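Local structure of decapping nuclease RAI1 (Scheffersomyces stipitis, 5BTO) at residues N271-L276 with L315-N320; A18-L23 with A336-G341. The protein hydrolyses NAD caps, methylguanosine caps and 5' triphosphates of RNA with a divalent metal, and stimulates the exoribonuclease RAT1. One frame throughout, in Å; residues are numbered along the deposited sequence.

Interaction 1 (N271-L276 with L315-N320); sequences NFEKKL and LLIKNN
Glu273 and Asn320 make a buried helix-to-loop contact with one hydrogen bond, on the helix of the beta-alpha-beta crossover of the PD-(D/E)XK nuclease core. Helix 266-286 is the crossover helix, joining the neighbouring parallel strands 254-261 and 290-296; the first of these carries the metal-binding residues Glu256 and Leu257. The partner is the short helix 313-318 with the residues that follow it. The backbones come nearest at Glu273 and Ile317, whose CA atoms are 7.1 Å apart.

The Glu273 side chain has CG anti to the backbone N (chi1 -172°) and runs outward from its helix, which brings the carboxylate up to the end of the short helix. There it meets Asn320, coming from the opposite direction, and Asn320 ND2 donates to Glu273 OE2 over 2.9 Å in a bent bond (147° at the hydrogen). The carboxylate and amide planes stand 76° apart, and the donor approaches from above the carboxylate plane. Ile317 flanks the same group, with its CG2 methyl 3.9 Å from Glu273 OE2, and Ile331 from a following loop packs on both side chains. One turn further along the crossover helix, Leu276 CD2 lies 4.5 Å from Ile317 CG1, extending the contact by looser apolar packing. With an alanine at position Glu273 the Asn320 amide is likely to lose this acceptor, and a gap would probably open beside the Ile317 methyl. Lys330 NZ hydrogen-bonds to the carbonyls of Ile317 and Lys318, holding the last turn of the short helix. The Asn320 amide is also held at its other end, where OD1 accepts a weak hydrogen bond from Leu322 N.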
ATOM      1  N   ASN A 271     -22.180 -13.510 -11.713  1.00 25.48           N
ATOM      2  CA  ASN A 271     -23.005 -12.664 -10.863  1.00 27.46           C
ATOM      3  C   ASN A 271     -23.087 -13.278  -9.478  1.00 25.22           C
ATOM      4  O   ASN A 271     -22.953 -12.586  -8.468  1.00 27.76           O
ATOM      5  CB  ASN A 271     -24.426 -12.504 -11.423  1.00 27.69           C
ATOM      6  CG  ASN A 271     -24.479 -11.664 -12.692  1.00 29.92           C
ATOM      7  OD1 ASN A 271     -23.572 -10.885 -12.974  1.00 29.74           O
ATOM      8  ND2 ASN A 271     -25.562 -11.816 -13.458  1.00 31.20           N
ATOM      9  N   PHE A 272     -23.303 -14.588  -9.431  1.00 19.71           N
ATOM     10  CA  PHE A 272     -23.477 -15.250  -8.151  1.00 16.24           C
ATOM     11  C   PHE A 272     -22.214 -15.165  -7.306  1.00 15.18           C
ATOM     12  O   PHE A 272     -22.275 -14.940  -6.087  1.00 17.15           O
ATOM     13  CB  PHE A 272     -23.876 -16.713  -8.354  1.00 14.80           C
ATOM     14  CG  PHE A 272     -24.090 -17.469  -7.072  1.00 15.65           C
ATOM     15  CD1 PHE A 272     -24.816 -16.908  -6.034  1.00 16.37           C
ATOM     16  CD2 PHE A 272     -23.570 -18.737  -6.908  1.00 15.70           C
ATOM     17  CE1 PHE A 272     -25.008 -17.603  -4.847  1.00 17.12           C
ATOM     18  CE2 PHE A 272     -23.769 -19.445  -5.723  1.00 16.51           C
ATOM     19  CZ  PHE A 272     -24.491 -18.872  -4.693  1.00 17.03           C
ATOM     20  N   GLU A 273     -21.062 -15.351  -7.945  1.00 16.53           N
ATOM     21  CA  GLU A 273     -19.818 -15.372  -7.186  1.00 18.53           C
ATOM     22  C   GLU A 273     -19.577 -14.070  -6.437  1.00 18.07           C
ATOM     23  O   GLU A 273     -19.114 -14.092  -5.291  1.00 18.04           O
ATOM     24  CB  GLU A 273     -18.613 -15.701  -8.064  1.00 19.92           C
ATOM     25  CG  GLU A 273     -17.355 -15.915  -7.234  1.00 21.21           C
ATOM     26  CD  GLU A 273     -16.118 -16.022  -8.077  1.00 25.37           C
ATOM     27  OE1 GLU A 273     -15.647 -14.971  -8.561  1.00 27.19           O
ATOM     28  OE2 GLU A 273     -15.622 -17.152  -8.249  1.00 26.75           O
ATOM     29  N   LYS A 274     -19.883 -12.943  -7.079  1.00 18.01           N
ATOM     30  CA  LYS A 274     -19.751 -11.640  -6.431  1.00 19.37           C
ATOM     31  C   LYS A 274     -20.620 -11.578  -5.179  1.00 17.01           C
ATOM     32  O   LYS A 274     -20.190 -11.072  -4.138  1.00 16.26           O
ATOM     33  CB  LYS A 274     -20.147 -10.502  -7.382  1.00 23.74           C
ATOM     34  CG  LYS A 274     -19.235 -10.339  -8.576  1.00 30.37           C
ATOM     35  CD  LYS A 274     -19.726  -9.214  -9.483  1.00 34.10           C
ATOM     36  CE  LYS A 274     -20.055  -7.958  -8.678  1.00 39.67           C
ATOM     37  NZ  LYS A 274     -18.916  -7.523  -7.820  1.00 44.00           N
ATOM     38  N   LYS A 275     -21.841 -12.095  -5.289  1.00 15.29           N
ATOM     39  CA  LYS A 275     -22.785 -12.056  -4.175  1.00 16.45           C
ATOM     40  C   LYS A 275     -22.338 -13.009  -3.080  1.00 15.54           C
ATOM     41  O   LYS A 275     -22.414 -12.693  -1.890  1.00 15.73           O
ATOM     42  CB  LYS A 275     -24.198 -12.438  -4.642  1.00 20.14           C
ATOM     43  CG  LYS A 275     -24.845 -11.450  -5.613  1.00 24.03           C
ATOM     44  CD  LYS A 275     -26.229 -11.939  -6.049  1.00 28.30           C
ATOM     45  CE  LYS A 275     -26.819 -11.067  -7.144  1.00 31.48           C
ATOM     46  NZ  LYS A 275     -28.163 -11.561  -7.549  1.00 33.55           N
ATOM     47  N   LEU A 276     -21.889 -14.190  -3.484  1.00 12.86           N
ATOM     48  CA  LEU A 276     -21.478 -15.214  -2.535  1.00 12.24           C
ATOM     49  C   LEU A 276     -20.269 -14.742  -1.729  1.00 12.17           C
ATOM     50  O   LEU A 276     -20.186 -14.991  -0.523  1.00 12.61           O
ATOM     51  CB  LEU A 276     -21.177 -16.534  -3.266  1.00 14.81           C
ATOM     52  CG  LEU A 276     -20.879 -17.768  -2.405  1.00 13.69           C
ATOM     53  CD1 LEU A 276     -22.092 -18.145  -1.548  1.00 16.10           C
ATOM     54  CD2 LEU A 276     -20.481 -18.947  -3.288  1.00 16.96           C
ATOM     55  N   LEU A 315     -13.189 -21.940  -0.349  1.00 14.84           N
ATOM     56  CA  LEU A 315     -12.678 -22.978  -1.237  1.00 14.48           C
ATOM     57  C   LEU A 315     -13.566 -23.147  -2.479  1.00 15.40           C
ATOM     58  O   LEU A 315     -13.065 -23.388  -3.584  1.00 14.99           O
ATOM     59  CB  LEU A 315     -12.516 -24.303  -0.490  1.00 15.42           C
ATOM     60  CG  LEU A 315     -11.919 -25.453  -1.297  1.00 16.82           C
ATOM     61  CD1 LEU A 315     -10.530 -25.111  -1.833  1.00 18.65           C
ATOM     62  CD2 LEU A 315     -11.884 -26.709  -0.444  1.00 20.54           C
ATOM     63  N   LEU A 316     -14.878 -23.012  -2.310  1.00 14.22           N
ATOM     64  CA  LEU A 316     -15.766 -23.004  -3.479  1.00 15.65           C
ATOM     65  C   LEU A 316     -15.359 -21.914  -4.470  1.00 16.27           C
ATOM     66  O   LEU A 316     -15.300 -22.142  -5.681  1.00 17.57           O
ATOM     67  CB  LEU A 316     -17.220 -22.801  -3.074  1.00 17.17           C
ATOM     68  CG  LEU A 316     -17.948 -23.994  -2.470  1.00 20.21           C
ATOM     69  CD1 LEU A 316     -19.363 -23.590  -2.102  1.00 19.67           C
ATOM     70  CD2 LEU A 316     -17.955 -25.152  -3.476  1.00 21.93           C
ATOM     71  N   ILE A 317     -15.082 -20.725  -3.953  1.00 14.19           N
ATOM     72  CA  ILE A 317     -14.663 -19.617  -4.810  1.00 14.96           C
ATOM     73  C   ILE A 317     -13.306 -19.902  -5.471  1.00 15.66           C
ATOM     74  O   ILE A 317     -13.127 -19.702  -6.684  1.00 17.25           O
ATOM     75  CB  ILE A 317     -14.643 -18.303  -4.009  1.00 14.11           C
ATOM     76  CG1 ILE A 317     -16.082 -17.863  -3.694  1.00 14.74           C
ATOM     77  CG2 ILE A 317     -13.923 -17.191  -4.772  1.00 16.01           C
ATOM     78  CD1 ILE A 317     -16.159 -16.668  -2.780  1.00 16.24           C
ATOM     79  N   LYS A 318     -12.359 -20.390  -4.684  1.00 15.38           N
ATOM     80  CA  LYS A 318     -11.037 -20.713  -5.208  1.00 16.02           C
ATOM     81  C   LYS A 318     -11.109 -21.725  -6.346  1.00 17.43           C
ATOM     82  O   LYS A 318     -10.396 -21.596  -7.347  1.00 19.79           O
ATOM     83  CB  LYS A 318     -10.124 -21.234  -4.098  1.00 18.11           C
ATOM     84  CG  LYS A 318      -8.692 -21.505  -4.546  1.00 21.86           C
ATOM     85  CD  LYS A 318      -7.833 -21.927  -3.369  1.00 27.26           C
ATOM     86  CE  LYS A 318      -6.373 -22.092  -3.768  1.00 35.48           C
ATOM     87  NZ  LYS A 318      -5.701 -20.779  -4.030  1.00 40.13           N
ATOM     88  N   ASN A 319     -11.956 -22.741  -6.178  1.00 16.88           N
ATOM     89  CA  ASN A 319     -12.078 -23.808  -7.165  1.00 17.71           C
ATOM     90  C   ASN A 319     -12.973 -23.513  -8.370  1.00 22.06           C
ATOM     91  O   ASN A 319     -13.148 -24.377  -9.245  1.00 26.05           O
ATOM     92  CB  ASN A 319     -12.544 -25.087  -6.484  1.00 19.40           C
ATOM     93  CG  ASN A 319     -11.457 -25.720  -5.657  1.00 22.98           C
ATOM     94  OD1 ASN A 319     -10.276 -25.463  -5.873  1.00 26.92           O
ATOM     95  ND2 ASN A 319     -11.846 -26.554  -4.704  1.00 25.84           N
ATOM     96  N   ASN A 320     -13.535 -22.312  -8.415  1.00 18.98           N
ATOM     97  CA  ASN A 320     -14.306 -21.866  -9.580  1.00 20.87           C
ATOM     98  C   ASN A 320     -13.405 -21.358 -10.712  1.00 30.45           C
ATOM     99  O   ASN A 320     -12.772 -20.318 -10.583  1.00 33.88           O
ATOM    100  CB  ASN A 320     -15.279 -20.756  -9.174  1.00 21.72           C
ATOM    101  CG  ASN A 320     -16.070 -20.214 -10.348  1.00 22.36           C
ATOM    102  OD1 ASN A 320     -16.153 -20.850 -11.400  1.00 25.24           O
ATOM    103  ND2 ASN A 320     -16.660 -19.038 -10.175  1.00 23.34           N
TER

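Interaction 2 (A18-L23 with A336-G341)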
ATOM      1  N   ALA A  18      -1.750  -7.110   5.893  1.00 16.08           N
ATOM      2  CA  ALA A  18      -1.300  -7.575   7.196  1.00 20.04           C
ATOM      3  C   ALA A  18      -0.876  -9.038   7.113  1.00 23.51           C
ATOM      4  O   ALA A  18      -1.276  -9.766   6.198  1.00 25.82           O
ATOM      5  CB  ALA A  18      -2.401  -7.393   8.237  1.00 22.61           C
ATOM      6  N   LYS A  19      -0.053  -9.469   8.058  1.00 27.20           N
ATOM      7  CA  LYS A  19       0.258 -10.884   8.170  1.00 31.24           C
ATOM      8  C   LYS A  19      -1.017 -11.600   8.608  1.00 28.70           C
ATOM      9  O   LYS A  19      -1.840 -11.025   9.321  1.00 28.32           O
ATOM     10  CB  LYS A  19       1.354 -11.093   9.210  1.00 36.08           C
ATOM     11  CG  LYS A  19       2.105 -12.401   9.076  1.00 42.12           C
ATOM     12  CD  LYS A  19       3.020 -12.384   7.863  1.00 45.87           C
ATOM     13  CE  LYS A  19       4.197 -13.324   8.061  1.00 48.13           C
ATOM     14  NZ  LYS A  19       5.020 -12.931   9.243  1.00 49.55           N
ATOM     15  N   THR A  20      -1.197 -12.840   8.171  1.00 27.99           N
ATOM     16  CA  THR A  20      -2.348 -13.613   8.613  1.00 31.90           C
ATOM     17  C   THR A  20      -2.215 -13.866  10.107  1.00 32.08           C
ATOM     18  O   THR A  20      -1.151 -14.247  10.583  1.00 33.26           O
ATOM     19  CB  THR A  20      -2.472 -14.954   7.851  1.00 34.66           C
ATOM     20  OG1 THR A  20      -2.887 -14.701   6.503  1.00 37.21           O
ATOM     21  CG2 THR A  20      -3.502 -15.850   8.515  1.00 36.34           C
ATOM     22  N   THR A  21      -3.292 -13.627  10.846  1.00 32.81           N
ATOM     23  CA  THR A  21      -3.267 -13.779  12.293  1.00 36.43           C
ATOM     24  C   THR A  21      -4.331 -14.765  12.748  1.00 37.11           C
ATOM     25  O   THR A  21      -5.249 -15.083  11.999  1.00 37.63           O
ATOM     26  CB  THR A  21      -3.486 -12.431  13.007  1.00 36.95           C
ATOM     27  OG1 THR A  21      -4.625 -11.769  12.444  1.00 35.50           O
ATOM     28  CG2 THR A  21      -2.264 -11.539  12.848  1.00 37.65           C
ATOM     29  N   ALA A  22      -4.197 -15.233  13.985  1.00 41.18           N
ATOM     30  CA  ALA A  22      -5.109 -16.209  14.568  1.00 45.00           C
ATOM     31  C   ALA A  22      -6.577 -15.821  14.399  1.00 44.50           C
ATOM     32  O   ALA A  22      -6.950 -14.667  14.600  1.00 45.43           O
ATOM     33  CB  ALA A  22      -4.784 -16.407  16.046  1.00 46.36           C
ATOM     34  N   LEU A  23      -7.405 -16.796  14.035  1.00 42.24           N
ATOM     35  CA  LEU A  23      -8.843 -16.571  13.927  1.00 43.20           C
ATOM     36  C   LEU A  23      -9.435 -16.175  15.277  1.00 41.86           C
ATOM     37  O   LEU A  23      -9.198 -16.838  16.293  1.00 41.07           O
ATOM     38  CB  LEU A  23      -9.554 -17.821  13.393  1.00 44.88           C
ATOM     39  CG  LEU A  23      -9.323 -18.180  11.920  1.00 47.00           C
ATOM     40  CD1 LEU A  23      -9.772 -19.607  11.618  1.00 47.83           C
ATOM     41  CD2 LEU A  23     -10.024 -17.185  11.008  1.00 47.20           C
ATOM     42  N   ALA A 336      -8.288 -10.844   0.886  1.00 16.72           N
ATOM     43  CA  ALA A 336      -9.265  -9.882   1.375  1.00 14.11           C
ATOM     44  C   ALA A 336      -9.054  -9.653   2.870  1.00 13.47           C
ATOM     45  O   ALA A 336      -9.024  -8.507   3.340  1.00 13.59           O
ATOM     46  CB  ALA A 336     -10.698 -10.367   1.093  1.00 14.87           C
ATOM     47  N   LEU A 337      -8.904 -10.747   3.609  1.00 12.65           N
ATOM     48  CA  LEU A 337      -8.747 -10.660   5.064  1.00 12.51           C
ATOM     49  C   LEU A 337      -7.445  -9.957   5.464  1.00 12.82           C
ATOM     50  O   LEU A 337      -7.415  -9.206   6.443  1.00 14.03           O
ATOM     51  CB  LEU A 337      -8.831 -12.047   5.708  1.00 15.76           C
ATOM     52  CG  LEU A 337      -8.977 -12.069   7.230  1.00 20.40           C
ATOM     53  CD1 LEU A 337     -10.246 -11.327   7.650  1.00 22.65           C
ATOM     54  CD2 LEU A 337      -9.002 -13.513   7.734  1.00 24.08           C
ATOM     55  N   LYS A 338      -6.374 -10.201   4.715  1.00 13.68           N
ATOM     56  CA  LYS A 338      -5.108  -9.503   4.968  1.00 14.23           C
ATOM     57  C   LYS A 338      -5.226  -8.001   4.685  1.00 14.26           C
ATOM     58  O   LYS A 338      -4.651  -7.178   5.412  1.00 14.78           O
ATOM     59  CB  LYS A 338      -3.970 -10.123   4.147  1.00 18.13           C
ATOM     60  CG  LYS A 338      -3.578 -11.536   4.570  1.00 20.76           C
ATOM     61  CD  LYS A 338      -2.572 -12.119   3.592  1.00 28.19           C
ATOM     62  CE  LYS A 338      -2.322 -13.591   3.848  1.00 35.01           C
ATOM     63  NZ  LYS A 338      -1.451 -14.204   2.801  1.00 41.49           N
ATOM     64  N   TRP A 339      -5.948  -7.633   3.625  1.00 12.89           N
ATOM     65  CA  TRP A 339      -6.231  -6.215   3.373  1.00 13.41           C
ATOM     66  C   TRP A 339      -7.033  -5.604   4.532  1.00 12.85           C
ATOM     67  O   TRP A 339      -6.733  -4.521   5.036  1.00 13.12           O
ATOM     68  CB  TRP A 339      -6.981  -6.042   2.044  1.00 13.65           C
ATOM     69  CG  TRP A 339      -7.797  -4.783   1.956  1.00 14.76           C
ATOM     70  CD1 TRP A 339      -9.161  -4.677   2.045  1.00 14.69           C
ATOM     71  CD2 TRP A 339      -7.303  -3.444   1.787  1.00 13.21           C
ATOM     72  NE1 TRP A 339      -9.545  -3.362   1.921  1.00 15.10           N
ATOM     73  CE2 TRP A 339      -8.426  -2.585   1.759  1.00 13.95           C
ATOM     74  CE3 TRP A 339      -6.023  -2.894   1.637  1.00 15.10           C
ATOM     75  CZ2 TRP A 339      -8.314  -1.205   1.602  1.00 15.67           C
ATOM     76  CZ3 TRP A 339      -5.906  -1.519   1.474  1.00 15.60           C
ATOM     77  CH2 TRP A 339      -7.051  -0.687   1.458  1.00 15.15           C
ATOM     78  N   TYR A 340      -8.074  -6.303   4.960  1.00 13.20           N
ATOM     79  CA  TYR A 340      -8.909  -5.779   6.020  1.00 11.86           C
ATOM     80  C   TYR A 340      -8.088  -5.575   7.297  1.00 13.84           C
ATOM     81  O   TYR A 340      -8.225  -4.557   7.985  1.00 13.84           O
ATOM     82  CB  TYR A 340     -10.060  -6.767   6.258  1.00 11.95           C
ATOM     83  CG  TYR A 340     -10.992  -6.395   7.378  1.00 12.26           C
ATOM     84  CD1 TYR A 340     -11.760  -5.235   7.321  1.00 13.45           C
ATOM     85  CD2 TYR A 340     -11.136  -7.231   8.478  1.00 13.01           C
ATOM     86  CE1 TYR A 340     -12.638  -4.903   8.354  1.00 11.54           C
ATOM     87  CE2 TYR A 340     -12.001  -6.912   9.505  1.00 12.87           C
ATOM     88  CZ  TYR A 340     -12.742  -5.751   9.437  1.00 12.55           C
ATOM     89  OH  TYR A 340     -13.613  -5.440  10.453  1.00 13.47           O
ATOM     90  N   GLY A 341      -7.218  -6.530   7.601  1.00 14.40           N
ATOM     91  CA  GLY A 341      -6.362  -6.416   8.768  1.00 13.92           C
ATOM     92  C   GLY A 341      -5.451  -5.201   8.644  1.00 14.28           C
ATOM     93  O   GLY A 341      -5.189  -4.504   9.627  1.00 14.68           O
TER
HETATM   94  O   HOH W   1      -1.948 -16.481   4.630  1.00 42.03           O
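The backbone carbonyl of Lys338 receives the N-H of Ala18 in a nearly straight hydrogen bond, with Ala18 N 2.9 Å from Lys338 O and an N-H...O angle of 172°. The donor stands above the carbonyl plane, 44° out of it. This bond fixes the N-terminal loop against the exposed side of helix 333-350 without any regular pairing of secondary structure.

The Ala18 methyl also packs on the helix backbone, with Ala18 CB 3.8 Å from Gly341 C. The absence of a side chain on Gly341 permits this approach, since a CB on that residue would point toward the loop and come within 3.2 Å of Ala18 CB.

Lys338 contributes its side chain as well. CG lies anti to the carbonyl carbon (chi1 -68°), the extended chain beyond it slants across the loop, and the Ala18 carbonyl points its oxygen at the methylenes, Lys338 CG being 3.3 Å from Ala18 O. Further out the chain crosses Thr20, where the separation of Thr20 OG1 and Lys338 CE is so short that their exact placement is doubtful. A water links the two polar ends, 2.7 Å from Thr20 OG1 and accepting a weak bond from Lys338 NZ. The second subunit reaches this edge, Asp197 of that chain packing on Lys338 and Glu245 of that chain on Lys19.

The contact is structural packing far from the metal- and substrate-binding residues. Leu23 and Leu337 both rest on Phe284 of helix 266-286, while on the inner side of helix 333-350 Tyr340 packs against helix 115-123 and strand 216-225, and Trp339 meets Phe371 of strand 370-375 edge-to-face.

From the N terminus, the chain leaves edge strand 9-12 and passes through 18-23, the first half of interaction 2, before entering strand 27-34. That contact closes only when helix 333-350 arrives more than 300 residues later, so it spans most of the nuclease fold. Interaction 1 is nested inside this long loop: it opens on helix 266-286 and closes 39 residues on, after strands 290-296 and 302-309, at the end of helix 313-318. The next helix, 333-350, then completes interaction 2. The contacts do not touch, their centres lying about 20 Å apart; one ties the crossover helix to the segment after an edge strand, the other the N-terminal loop to a late helix.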